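Local coordinates for protein putative fructose-bisphosphate aldolase (Coccidioides immitis, PDB 3PM6) that is a putative class II fructose-bisphosphate aldolase, a zinc-binding member of the TIM-barrel enzymes, at residues N194-Y199 / V225-D230. Numbering follows the deposited sequence.
With ZN (zinc ion), chain S.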
loop_
_atom_site.group_PDB
_atom_site.type_symbol
_atom_site.label_atom_id
_atom_site.label_comp_id
_atom_site.label_asym_id
_atom_site.label_seq_id
_atom_site.Cartn_x
_atom_site.Cartn_y
_atom_site.Cartn_z
ATOM N N ASN A 194 7.906 13.214 -27.878
ATOM C CA ASN A 194 8.129 12.500 -26.629
ATOM C C ASN A 194 8.031 10.967 -26.820
ATOM O O ASN A 194 7.436 10.484 -27.796
ATOM C CB ASN A 194 7.212 13.000 -25.513
ATOM C CG ASN A 194 5.752 13.032 -25.912
ATOM O OD1 ASN A 194 5.408 13.128 -27.094
ATOM N ND2 ASN A 194 4.878 12.982 -24.918
ATOM N N VAL A 195 8.670 10.234 -25.909
ATOM C CA VAL A 195 8.862 8.782 -26.009
ATOM C C VAL A 195 8.797 8.269 -24.574
ATOM O O VAL A 195 9.309 8.913 -23.618
ATOM C CB VAL A 195 10.271 8.441 -26.643
ATOM C CG1 VAL A 195 10.717 7.072 -26.309
ATOM C CG2 VAL A 195 10.272 8.565 -28.128
ATOM N N HIS A 196 8.127 7.141 -24.386
ATOM C CA HIS A 196 8.232 6.414 -23.121
ATOM C C HIS A 196 9.574 5.702 -23.053
ATOM O O HIS A 196 10.039 5.170 -24.054
ATOM C CB HIS A 196 7.100 5.388 -22.994
ATOM C CG HIS A 196 5.765 5.995 -22.722
ATOM N ND1 HIS A 196 4.653 5.731 -23.497
ATOM C CD2 HIS A 196 5.360 6.866 -21.766
ATOM C CE1 HIS A 196 3.617 6.389 -23.009
ATOM N NE2 HIS A 196 4.020 7.091 -21.966
ATOM N N GLY A 197 10.160 5.649 -21.856
ATOM C CA GLY A 197 11.477 5.027 -21.649
ATOM C C GLY A 197 12.667 5.845 -22.139
ATOM O O GLY A 197 12.596 7.051 -22.276
ATOM N N ASN A 198 13.765 5.169 -22.405
ATOM C CA ASN A 198 15.054 5.820 -22.684
ATOM C C ASN A 198 15.037 6.395 -24.095
ATOM O O ASN A 198 14.737 5.676 -25.042
ATOM C CB ASN A 198 16.163 4.786 -22.515
ATOM C CG ASN A 198 17.550 5.406 -22.263
ATOM O OD1 ASN A 198 18.107 6.137 -23.103
ATOM N ND2 ASN A 198 18.132 5.059 -21.121
ATOM N N TYR A 199 15.301 7.700 -24.213
ATOM C CA TYR A 199 15.401 8.389 -25.517
ATOM C C TYR A 199 16.567 7.897 -26.387
ATOM O O TYR A 199 16.505 7.956 -27.627
ATOM C CB TYR A 199 15.476 9.911 -25.320
ATOM C CG TYR A 199 14.121 10.496 -24.978
ATOM C CD1 TYR A 199 13.364 11.164 -25.943
ATOM C CD2 TYR A 199 13.578 10.342 -23.707
ATOM C CE1 TYR A 199 12.093 11.649 -25.643
ATOM C CE2 TYR A 199 12.323 10.818 -23.394
ATOM C CZ TYR A 199 11.571 11.465 -24.377
ATOM O OH TYR A 199 10.326 11.972 -24.063
ATOM N N VAL A 225 -1.555 16.926 -21.517
ATOM C CA VAL A 225 -0.862 16.021 -20.608
ATOM C C VAL A 225 0.430 15.585 -21.254
ATOM O O VAL A 225 0.432 15.050 -22.380
ATOM C CB VAL A 225 -1.752 14.780 -20.237
ATOM C CG1 VAL A 225 -1.084 13.913 -19.173
ATOM C CG2 VAL A 225 -3.104 15.266 -19.698
ATOM N N LEU A 226 1.522 15.802 -20.514
ATOM C CA LEU A 226 2.862 15.481 -20.956
ATOM C C LEU A 226 3.263 14.086 -20.476
ATOM O O LEU A 226 3.302 13.809 -19.272
ATOM C CB LEU A 226 3.860 16.525 -20.435
ATOM C CG LEU A 226 5.347 16.363 -20.850
ATOM C CD1 LEU A 226 5.531 16.270 -22.353
ATOM C CD2 LEU A 226 6.202 17.505 -20.317
ATOM N N HIS A 227 3.588 13.239 -21.435
ATOM C CA HIS A 227 4.126 11.884 -21.196
ATOM C C HIS A 227 5.575 11.808 -21.657
ATOM O O HIS A 227 5.991 12.621 -22.511
ATOM C CB HIS A 227 3.323 10.866 -22.027
ATOM C CG HIS A 227 1.969 10.580 -21.468
ATOM N ND1 HIS A 227 1.679 9.411 -20.814
ATOM C CD2 HIS A 227 0.834 11.324 -21.442
ATOM C CE1 HIS A 227 0.422 9.444 -20.394
ATOM N NE2 HIS A 227 -0.115 10.587 -20.771
ATOM N N GLY A 228 6.308 10.818 -21.126
ATOM C CA GLY A 228 7.705 10.611 -21.430
ATOM C C GLY A 228 8.668 11.695 -20.935
ATOM O O GLY A 228 9.728 11.945 -21.536
ATOM N N ALA A 229 8.322 12.286 -19.803
ATOM C CA ALA A 229 8.985 13.454 -19.279
ATOM C C ALA A 229 10.147 13.172 -18.304
ATOM O O ALA A 229 10.820 14.096 -17.854
ATOM C CB ALA A 229 7.920 14.370 -18.631
ATOM N N ASP A 230 10.389 11.896 -17.989
ATOM C CA ASP A 230 11.349 11.523 -16.951
ATOM C C ASP A 230 12.708 12.263 -17.000
ATOM O O ASP A 230 13.127 12.829 -15.974
ATOM C CB ASP A 230 11.571 10.006 -16.935
ATOM C CG ASP A 230 10.488 9.286 -16.170
ATOM O OD1 ASP A 230 10.127 9.783 -15.086
ATOM O OD2 ASP A 230 10.046 8.201 -16.615
HETATM ZN ZN ZN S . 2.890 7.798 -20.219
HETATM O O HOH W 1 2.036 13.754 -23.894
#
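His196 brings its imidazole rim up to the rim of His227, and both rings turn a nitrogen to the same zinc ion. This is the zinc site of a TIM barrel of the class II fructose-bisphosphate aldolase family, built at the C-terminal ends of the barrel strands: 194-199 belongs to the loop that follows strand 187-188, whereas the segment 225-230 starts on the last residues of strand 223-226 and continues as loop. The two side chains point the same way, side by side, with their planes at 82° to each other. They use different nitrogens: His196 NE2 lies 2.2 Å from the zinc and His227 ND1 2.1 Å from it. His91 supplies the third histidine ligand. His227 NE2, the ring nitrogen that does not bind zinc, is hydrogen-bonded to Glu148 OE2, so that metal and carboxylate together hold the ring's rotation.

A second tie comes from Asn194. With CG tucked between backbone N and carbonyl carbon (chi1 51°), its amide reaches the ligand's own backbone: ND2 donates to His227 O over 2.7 Å, nearly straight at 169°. The oxygen lies almost in the amide plane, yet ND2 approaches from above the carbonyl plane. One water joins the two segments: it donates to Val225 O, accepts from His227 N and takes a weak bond from Asn194 ND2.

Gly228, at a positive phi, lays its CA against Val195 O at 3.2 Å in a CA-H...O contact. Tyr199 completes the join. Its ring carries Val195 CB over one face, and its hydroxyl takes a hydrogen bond from Val195 N while Tyr199 OH donates to Gly228 O at 2.6 Å.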